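Local coordinates for protein deoxyhypusine synthase, putative (Entamoeba histolytica, PDB 7L9R) that probably transfers the aminobutyl group of spermidine to a lysine of the eIF5A precursor in an NAD-dependent reaction, as deoxyhypusine synthases do, at residues E262-L268 with A287-I293; L170-I174 with G225-T229; M98-R103 with T127-C132. All coordinates share one frame; numbering follows the deposited sequence. Where two conformers were deposited one is given.

Contact 1: E262-L268 with A287-I293; sequences ETGVIIL and ADFAVYI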
loop_
_atom_site.group_PDB
_atom_site.type_symbol
_atom_site.label_atom_id
_atom_site.label_comp_id
_atom_site.label_asym_id
_atom_site.label_seq_id
_atom_site.Cartn_x
_atom_site.Cartn_y
_atom_site.Cartn_z
ATOM N N GLU B 262 31.345 15.117 6.498
ATOM C CA GLU B 262 30.683 13.825 6.369
ATOM C C GLU B 262 29.220 14.012 6.751
ATOM O O GLU B 262 28.912 14.791 7.656
ATOM C CB GLU B 262 31.360 12.772 7.259
ATOM C CG GLU B 262 30.928 11.338 6.997
ATOM C CD GLU B 262 31.799 10.659 5.957
ATOM O OE1 GLU B 262 32.581 11.360 5.281
ATOM O OE2 GLU B 262 31.698 9.424 5.809
ATOM N N THR B 263 28.323 13.306 6.059
ATOM C CA THR B 263 26.883 13.493 6.214
ATOM C C THR B 263 26.194 12.220 6.686
ATOM O O THR B 263 26.477 11.125 6.190
ATOM C CB THR B 263 26.230 13.928 4.897
ATOM O OG1 THR B 263 26.370 12.882 3.925
ATOM C CG2 THR B 263 26.858 15.196 4.367
ATOM N N GLY B 264 25.279 12.378 7.630
ATOM C CA GLY B 264 24.380 11.300 8.013
ATOM C C GLY B 264 22.948 11.784 7.995
ATOM O O GLY B 264 22.657 12.910 8.394
ATOM N N VAL B 265 22.049 10.912 7.548
ATOM C CA VAL B 265 20.653 11.281 7.352
ATOM C C VAL B 265 19.766 10.217 7.977
ATOM O O VAL B 265 19.953 9.019 7.731
ATOM C CB VAL B 265 20.324 11.466 5.859
ATOM C CG1 VAL B 265 18.848 11.603 5.657
ATOM C CG2 VAL B 265 21.019 12.701 5.335
ATOM N N ILE B 266 18.807 10.658 8.788
ATOM C CA ILE B 266 17.815 9.799 9.425
ATOM C C ILE B 266 16.456 10.412 9.135
ATOM O O ILE B 266 16.191 11.555 9.530
ATOM C CB ILE B 266 18.037 9.680 10.943
ATOM C CG1 ILE B 266 19.464 9.230 11.244
ATOM C CG2 ILE B 266 17.025 8.706 11.565
ATOM C CD1 ILE B 266 19.838 9.354 12.707
ATOM N N ILE B 267 15.598 9.667 8.440
ATOM C CA ILE B 267 14.303 10.182 8.012
ATOM C C ILE B 267 13.222 9.229 8.495
ATOM O O ILE B 267 13.228 8.042 8.146
ATOM C CB ILE B 267 14.229 10.357 6.487
ATOM C CG1 ILE B 267 15.330 11.310 6.017
ATOM C CG2 ILE B 267 12.868 10.914 6.085
ATOM C CD1 ILE B 267 15.420 11.433 4.517
ATOM N N LEU B 268 12.286 9.749 9.272
ATOM C CA LEU B 268 11.184 8.965 9.800
ATOM C C LEU B 268 9.908 9.437 9.119
ATOM O O LEU B 268 9.554 10.617 9.215
ATOM C CB LEU B 268 11.088 9.130 11.316
ATOM C CG LEU B 268 12.423 9.147 12.060
ATOM C CD1 LEU B 268 12.217 9.468 13.534
ATOM C CD2 LEU B 268 13.140 7.819 11.914
ATOM N N ALA B 287 23.419 10.353 1.035
ATOM C CA ALA B 287 24.364 10.750 2.062
ATOM C C ALA B 287 25.382 9.638 2.291
ATOM O O ALA B 287 25.220 8.510 1.820
ATOM C CB ALA B 287 23.634 11.082 3.360
ATOM N N ASP B 288 26.454 9.968 3.017
ATOM C CA ASP B 288 27.438 8.947 3.362
ATOM C C ASP B 288 26.803 7.851 4.206
ATOM O O ASP B 288 27.093 6.664 4.015
ATOM C CB ASP B 288 28.614 9.570 4.112
ATOM C CG ASP B 288 29.356 10.601 3.288
ATOM O OD1 ASP B 288 29.820 10.266 2.173
ATOM O OD2 ASP B 288 29.487 11.748 3.766
ATOM N N PHE B 289 25.932 8.232 5.140
ATOM C CA PHE B 289 25.158 7.307 5.955
ATOM C C PHE B 289 23.694 7.725 5.911
ATOM O O PHE B 289 23.376 8.911 6.043
ATOM C CB PHE B 289 25.643 7.285 7.413
ATOM C CG PHE B 289 27.108 6.978 7.569
ATOM C CD1 PHE B 289 27.581 5.684 7.406
ATOM C CD2 PHE B 289 28.008 7.978 7.907
ATOM C CE1 PHE B 289 28.930 5.395 7.559
ATOM C CE2 PHE B 289 29.358 7.696 8.065
ATOM C CZ PHE B 289 29.820 6.403 7.888
ATOM N N ALA B 290 22.799 6.755 5.740
ATOM C CA ALA B 290 21.385 7.085 5.637
ATOM C C ALA B 290 20.543 5.973 6.245
ATOM O O ALA B 290 20.799 4.789 6.016
ATOM C CB ALA B 290 20.964 7.331 4.182
ATOM N N VAL B 291 19.548 6.374 7.030
ATOM C CA VAL B 291 18.568 5.466 7.611
ATOM C C VAL B 291 17.189 6.023 7.295
ATOM O O VAL B 291 16.889 7.174 7.639
ATOM C CB VAL B 291 18.761 5.307 9.129
ATOM C CG1 VAL B 291 17.609 4.511 9.748
ATOM C CG2 VAL B 291 20.093 4.632 9.412
ATOM N N TYR B 292 16.357 5.219 6.637
ATOM C CA TYR B 292 14.999 5.607 6.289
ATOM C C TYR B 292 14.047 4.642 6.978
ATOM O O TYR B 292 14.202 3.424 6.854
ATOM C CB TYR B 292 14.775 5.586 4.766
ATOM C CG TYR B 292 15.820 6.333 3.962
ATOM C CD1 TYR B 292 15.791 7.718 3.854
ATOM C CD2 TYR B 292 16.827 5.650 3.291
ATOM C CE1 TYR B 292 16.750 8.403 3.113
ATOM C CE2 TYR B 292 17.786 6.325 2.541
ATOM C CZ TYR B 292 17.743 7.701 2.456
ATOM O OH TYR B 292 18.698 8.375 1.716
ATOM N N ILE B 293 13.073 5.181 7.711
ATOM C CA ILE B 293 12.111 4.376 8.459
ATOM C C ILE B 293 10.715 4.892 8.149
ATOM O O ILE B 293 10.382 6.032 8.497
ATOM C CB ILE B 293 12.366 4.427 9.976
ATOM C CG1 ILE B 293 13.812 4.062 10.305
ATOM C CG2 ILE B 293 11.396 3.517 10.714
ATOM C CD1 ILE B 293 14.140 4.189 11.770
#
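T263 and D288 bind each other twice near one end of a parallel strand pair, 262-268 beside 289-293, in the central sheet of a Rossmann-like alpha/beta fold, as expected of a deoxyhypusine synthase. Their side chains cross at about a right angle. D288 OD2 turns its anti lone pair to T263 N, 3.0 Å away, while T263 OG1 accepts from D288 N at 3.1 Å. Threonine suits this place because its hydroxyl, held between backbone N and carbonyl carbon (chi1 64°), faces the incoming amide. The carboxylate of E262 stacks on that of D288, the planes 18° apart. E262 OE1 and D288 OD2, two acceptors with no bond between them, lie 3.5 Å apart, which probably raises the proton affinity of one carboxylate.

Further along, V265 N donates to F289 O, V291 N to V265 O, and I267 N to V291 O. Side chains alternate between two faces. On one, I267 and Y292 point the same way, and I267 CD1 meets the ring edge in plane, 3.6 Å from Y292 CE1; H275 stacks on this ring. On the other, L268 lies alongside I293, under helix 330-339, while F289 and V291 face helix 51-66. Branched aliphatics fill much of both faces; the hydroxyl of Y292 is met weakly by E286. The last backbone bond runs from I293 N to I267 O, 2.9 Å long and nearly straight at 165°.

Contact 2: L170-I174 with G225-T229; sequences LKEFI and GLFGT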
loop_
_atom_site.group_PDB
_atom_site.type_symbol
_atom_site.label_atom_id
_atom_site.label_comp_id
_atom_site.label_asym_id
_atom_site.label_seq_id
_atom_site.Cartn_x
_atom_site.Cartn_y
_atom_site.Cartn_z
ATOM N N LEU B 170 0.322 31.756 18.996
ATOM C CA LEU B 170 0.908 32.004 17.681
ATOM C C LEU B 170 0.552 33.391 17.174
ATOM O O LEU B 170 1.386 34.070 16.562
ATOM C CB LEU B 170 0.447 30.940 16.685
ATOM C CG LEU B 170 0.950 29.523 16.943
ATOM C CD1 LEU B 170 0.229 28.533 16.045
ATOM C CD2 LEU B 170 2.454 29.454 16.734
ATOM N N LYS B 171 -0.688 33.827 17.399
ATOM C CA LYS B 171 -1.101 35.135 16.907
ATOM C C LYS B 171 -0.382 36.256 17.646
ATOM O O LYS B 171 0.022 37.251 17.034
ATOM C CB LYS B 171 -2.616 35.287 17.023
ATOM C CG LYS B 171 -3.393 34.490 15.998
ATOM C CD LYS B 171 -4.883 34.561 16.268
ATOM C CE LYS B 171 -5.665 33.836 15.196
ATOM N NZ LYS B 171 -7.126 33.848 15.478
ATOM N N GLU B 172 -0.206 36.116 18.961
ATOM C CA GLU B 172 0.539 37.130 19.699
ATOM C C GLU B 172 1.983 37.198 19.224
ATOM O O GLU B 172 2.555 38.287 19.103
ATOM C CB GLU B 172 0.465 36.849 21.200
ATOM C CG GLU B 172 -0.933 36.991 21.779
ATOM C CD GLU B 172 -0.965 36.779 23.276
ATOM O OE1 GLU B 172 -0.011 37.216 23.959
ATOM O OE2 GLU B 172 -1.944 36.178 23.773
ATOM N N PHE B 173 2.577 36.041 18.916
ATOM C CA PHE B 173 3.928 36.020 18.370
ATOM C C PHE B 173 3.988 36.718 17.015
ATOM O O PHE B 173 4.903 37.509 16.757
ATOM C CB PHE B 173 4.413 34.573 18.272
ATOM C CG PHE B 173 5.620 34.382 17.396
ATOM C CD1 PHE B 173 6.890 34.696 17.853
ATOM C CD2 PHE B 173 5.485 33.834 16.128
ATOM C CE1 PHE B 173 8.006 34.500 17.047
ATOM C CE2 PHE B 173 6.590 33.636 15.316
ATOM C CZ PHE B 173 7.852 33.964 15.777
ATOM N N ILE B 174 3.019 36.447 16.142
ATOM C CA ILE B 174 3.011 37.078 14.826
ATOM C C ILE B 174 2.870 38.589 14.967
ATOM O O ILE B 174 3.547 39.362 14.277
ATOM C CB ILE B 174 1.894 36.474 13.956
ATOM C CG1 ILE B 174 2.224 35.021 13.621
ATOM C CG2 ILE B 174 1.728 37.278 12.671
ATOM C CD1 ILE B 174 1.059 34.234 13.055
ATOM N N GLY B 225 0.370 24.959 7.731
ATOM C CA GLY B 225 -0.226 24.410 8.921
ATOM C C GLY B 225 -0.953 25.451 9.746
ATOM O O GLY B 225 -1.323 26.530 9.260
ATOM N N LEU B 226 -1.140 25.133 11.032
ATOM C CA LEU B 226 -1.883 26.018 11.925
ATOM C C LEU B 226 -1.273 27.416 11.960
ATOM O O LEU B 226 -2.003 28.414 12.046
ATOM C CB LEU B 226 -1.929 25.421 13.330
ATOM C CG LEU B 226 -2.815 26.140 14.343
ATOM C CD1 LEU B 226 -4.262 26.127 13.869
ATOM C CD2 LEU B 226 -2.679 25.502 15.723
ATOM N N PHE B 227 0.060 27.509 11.864
ATOM C CA PHE B 227 0.716 28.810 11.744
ATOM C C PHE B 227 0.136 29.622 10.588
ATOM O O PHE B 227 -0.123 30.822 10.733
ATOM C CB PHE B 227 2.230 28.633 11.577
ATOM C CG PHE B 227 3.013 29.924 11.648
ATOM C CD1 PHE B 227 3.411 30.447 12.865
ATOM C CD2 PHE B 227 3.365 30.602 10.495
ATOM C CE1 PHE B 227 4.131 31.632 12.930
ATOM C CE2 PHE B 227 4.081 31.780 10.552
ATOM C CZ PHE B 227 4.461 32.300 11.773
ATOM N N GLY B 228 -0.094 28.984 9.438
ATOM C CA GLY B 228 -0.668 29.707 8.312
ATOM C C GLY B 228 -2.122 30.075 8.542
ATOM O O GLY B 228 -2.557 31.170 8.178
ATOM N N THR B 229 -2.884 29.182 9.179
ATOM C CA THR B 229 -4.252 29.515 9.573
ATOM C C THR B 229 -4.291 30.773 10.432
ATOM O O THR B 229 -5.151 31.641 10.237
ATOM C CB THR B 229 -4.881 28.346 10.331
ATOM O OG1 THR B 229 -4.813 27.159 9.531
ATOM C CG2 THR B 229 -6.339 28.649 10.683
#
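F227 reaches out from the first turn of helix 226-237 and sets its ring against L170, F173 and I174 of helix 160-179. This is helix-helix packing away from the sheet, with an aromatic ring inserted among apolar side chains of the facing helix. I174 covers one face: its CD1 lies 4.0 Å above the ring plane, offset toward the rim, and its CG1 is 3.9 Å from F227 CE1. The other two partners come to the edge. L170 CD2 approaches F227 CD1 at 4.1 Å, and F173 CE2 stands 4.0 Å from F227 CE1. The two phenylalanine side chains cross at about a right angle, and F227 CE1 lies in the plane of the F173 ring, so rim meets rim. Beside this group L170 CD1 touches L226 CD2, 4.2 Å away, extending the apolar patch.

Helix geometry brings these residues together. L170 and I174 are one turn apart, joined by the backbone bond from I174 N to L170 O, and thus present their side chains on the same flank as F173. With its CG anti to the backbone N (chi1 -172°), F227 carries its ring across to that flank. A flat aromatic suits the place, since it offers a face to one aliphatic chain and a rim to others. G225 occupies the N-cap position, and F227 N is bonded by the carboxylate of E126, which helps to anchor this first turn.

Around the contact, helix 189-200 packs M195 and M196 against F173. Helix 124-130 brings E126 and I129 to L170, while a salt bridge from K171 to E233 ties helix 160-179 to helix 226-237 farther along.

Contact 3: M98-R103 with T127-C132; sequences MTSGLR and TDIMKC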
loop_
_atom_site.group_PDB
_atom_site.type_symbol
_atom_site.label_atom_id
_atom_site.label_comp_id
_atom_site.label_asym_id
_atom_site.label_seq_id
_atom_site.Cartn_x
_atom_site.Cartn_y
_atom_site.Cartn_z
ATOM N N MET B 98 5.465 13.979 15.652
ATOM C CA MET B 98 5.411 14.949 16.743
ATOM C C MET B 98 4.175 14.750 17.606
ATOM O O MET B 98 4.195 15.050 18.810
ATOM C CB MET B 98 5.435 16.371 16.185
ATOM C CG MET B 98 6.819 16.971 16.041
ATOM S SD MET B 98 7.543 17.414 17.631
ATOM C CE MET B 98 8.631 18.741 17.131
ATOM N N THR B 99 3.088 14.252 17.009
ATOM C CA THR B 99 1.865 13.988 17.759
ATOM C C THR B 99 2.025 12.787 18.684
ATOM O O THR B 99 1.370 12.715 19.732
ATOM C CB THR B 99 0.702 13.785 16.788
ATOM O OG1 THR B 99 0.537 14.974 15.997
ATOM C CG2 THR B 99 -0.587 13.498 17.534
ATOM N N SER B 100 2.885 11.842 18.322
ATOM C CA SER B 100 3.135 10.687 19.163
ATOM C C SER B 100 4.124 11.047 20.267
ATOM O O SER B 100 4.640 12.169 20.341
ATOM C CB SER B 100 3.679 9.537 18.327
ATOM O OG SER B 100 5.067 9.715 18.106
ATOM N N GLY B 101 4.430 10.065 21.111
ATOM C CA GLY B 101 5.437 10.256 22.139
ATOM C C GLY B 101 6.841 10.452 21.611
ATOM O O GLY B 101 7.736 10.778 22.399
ATOM N N LEU B 102 7.057 10.250 20.306
ATOM C CA LEU B 102 8.367 10.505 19.718
ATOM C C LEU B 102 8.818 11.940 19.914
ATOM O O LEU B 102 10.027 12.210 19.878
ATOM C CB LEU B 102 8.361 10.202 18.225
ATOM C CG LEU B 102 8.478 8.748 17.785
ATOM C CD1 LEU B 102 8.442 8.693 16.255
ATOM C CD2 LEU B 102 9.741 8.134 18.331
ATOM N N ARG B 103 7.871 12.864 20.091
ATOM C CA ARG B 103 8.203 14.258 20.369
ATOM C C ARG B 103 9.215 14.377 21.501
ATOM O O ARG B 103 10.153 15.179 21.430
ATOM C CB ARG B 103 6.925 15.021 20.712
ATOM C CG ARG B 103 7.122 16.483 21.009
ATOM C CD ARG B 103 7.091 16.740 22.483
ATOM N NE ARG B 103 6.948 18.156 22.778
ATOM C CZ ARG B 103 6.591 18.632 23.961
ATOM N NH1 ARG B 103 6.341 17.825 24.981
ATOM N NH2 ARG B 103 6.477 19.946 24.123
ATOM N N THR B 127 2.435 21.524 17.040
ATOM C CA THR B 127 2.186 20.417 17.960
ATOM C C THR B 127 3.140 20.466 19.147
ATOM O O THR B 127 2.722 20.260 20.292
ATOM C CB THR B 127 2.321 19.093 17.211
ATOM O OG1 THR B 127 1.387 19.080 16.129
ATOM C CG2 THR B 127 2.064 17.893 18.121
ATOM N N ASP B 128 4.420 20.757 18.889
ATOM C CA ASP B 128 5.404 20.856 19.963
ATOM C C ASP B 128 5.026 21.961 20.944
ATOM O O ASP B 128 5.095 21.770 22.168
ATOM C CB ASP B 128 6.786 21.096 19.351
ATOM C CG ASP B 128 7.915 21.081 20.376
ATOM O OD1 ASP B 128 7.959 20.159 21.225
ATOM O OD2 ASP B 128 8.783 21.984 20.306
ATOM N N ILE B 129 4.575 23.106 20.416
ATOM C CA ILE B 129 4.089 24.208 21.244
ATOM C C ILE B 129 2.824 23.800 21.990
ATOM O O ILE B 129 2.683 24.053 23.194
ATOM C CB ILE B 129 3.837 25.453 20.373
ATOM C CG1 ILE B 129 5.140 25.983 19.777
ATOM C CG2 ILE B 129 3.105 26.536 21.164
ATOM C CD1 ILE B 129 4.930 27.050 18.712
ATOM N N MET B 130 1.879 23.183 21.276
ATOM C CA MET B 130 0.591 22.824 21.863
ATOM C C MET B 130 0.761 21.897 23.061
ATOM O O MET B 130 0.062 22.041 24.072
ATOM C CB MET B 130 -0.288 22.174 20.791
ATOM C CG MET B 130 -1.688 21.822 21.240
ATOM S SD MET B 130 -2.704 21.136 19.908
ATOM C CE MET B 130 -2.326 22.257 18.566
ATOM N N LYS B 131 1.702 20.953 22.980
ATOM C CA LYS B 131 1.918 20.016 24.074
ATOM C C LYS B 131 2.490 20.673 25.322
ATOM O O LYS B 131 2.464 20.049 26.386
ATOM C CB LYS B 131 2.838 18.877 23.629
ATOM C CG LYS B 131 2.164 17.889 22.697
ATOM C CD LYS B 131 3.088 16.753 22.321
ATOM C CE LYS B 131 2.295 15.590 21.731
ATOM N NZ LYS B 131 3.150 14.411 21.399
ATOM N N CYS B 132 2.987 21.910 25.235
ATOM C CA CYS B 132 3.426 22.613 26.435
ATOM C C CYS B 132 2.264 23.181 27.237
ATOM O O CYS B 132 2.442 23.496 28.419
ATOM C CB CYS B 132 4.389 23.747 26.074
ATOM S SG CYS B 132 5.953 23.229 25.341
HETATM O O HOH W 1 5.203 19.240 27.112
#
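R103 and D128 form a salt bridge in which R103 NE donates to D128 OD1 at 2.7 Å, nearly along the C-O axis and close to the guanidinium plane. The R103 side chain leaves with CG opposite the backbone N (chi1 -179°) and bends at chi2 to bring NE there. The guanidinium and carboxylate planes stand 71° apart, so this is a one-oxygen grip rather than a coplanar, two-pronged pair. R103 NH2 adds only weak bonds, to D128 OD1 and D128 O. K131 makes a second polar join: its extended chain takes NZ to the end of helix 95-99, donating to M98 O at 2.9 Å and, weakly, to T99 O at 3.0 Å. A long lysine suits a helix end where carbonyls gather, since their negative poles would help to hold its charge.

D128 is well provided for: V206 N also binds OD1, and I207 N binds OD2, so the carboxylate probably remains ionised. A water bridges R103 NH1, 2.8 Å away, to K131 O, which probably helps to hold the guanidinium.

The two basic chains slide past each other in opposite directions, and K131 CB sits 3.7 Å above the centre of the guanidinium. C132 SG lies at its edge, in plane, 3.5 Å from R103 NH2. The methyl T127 CG2 lies against the backbone at M98 O, 3.6 Å away.

The contact joins helix 124-130 to the break between helices 95-99 and 102-111. Serine suits that break: S100 OG accepts a capping bond from L102 N and also bonds M97 O. Helix 330-339 touches S100 and L102, helices 160-179 and 189-200 take I129 on the far side, and I49 and K27 of a second subunit pack on S100 and R103.

In the fold
All three contacts belong to the deoxyhypusine synthase fold and follow one another along the chain: contact 3 closes before contact 2 opens, and contact 2 before contact 1. Contact 1 sits within the central parallel sheet, whereas contacts 2 and 3 join helices across the chain's centre from it, their centres 31 Å and 23 Å from its own. Contacts 2 and 3 touch, with L170 CD2 4.0 Å from I129 CD1, where helices 124-130 and 160-179 pack on each other; their centres are 16 Å apart. Contact 1 approaches contact 3 to about 5 Å between nearest atoms without touching, but stays about 17 Å from contact 2. Helix 330-339 touches both contact 1 and contact 3.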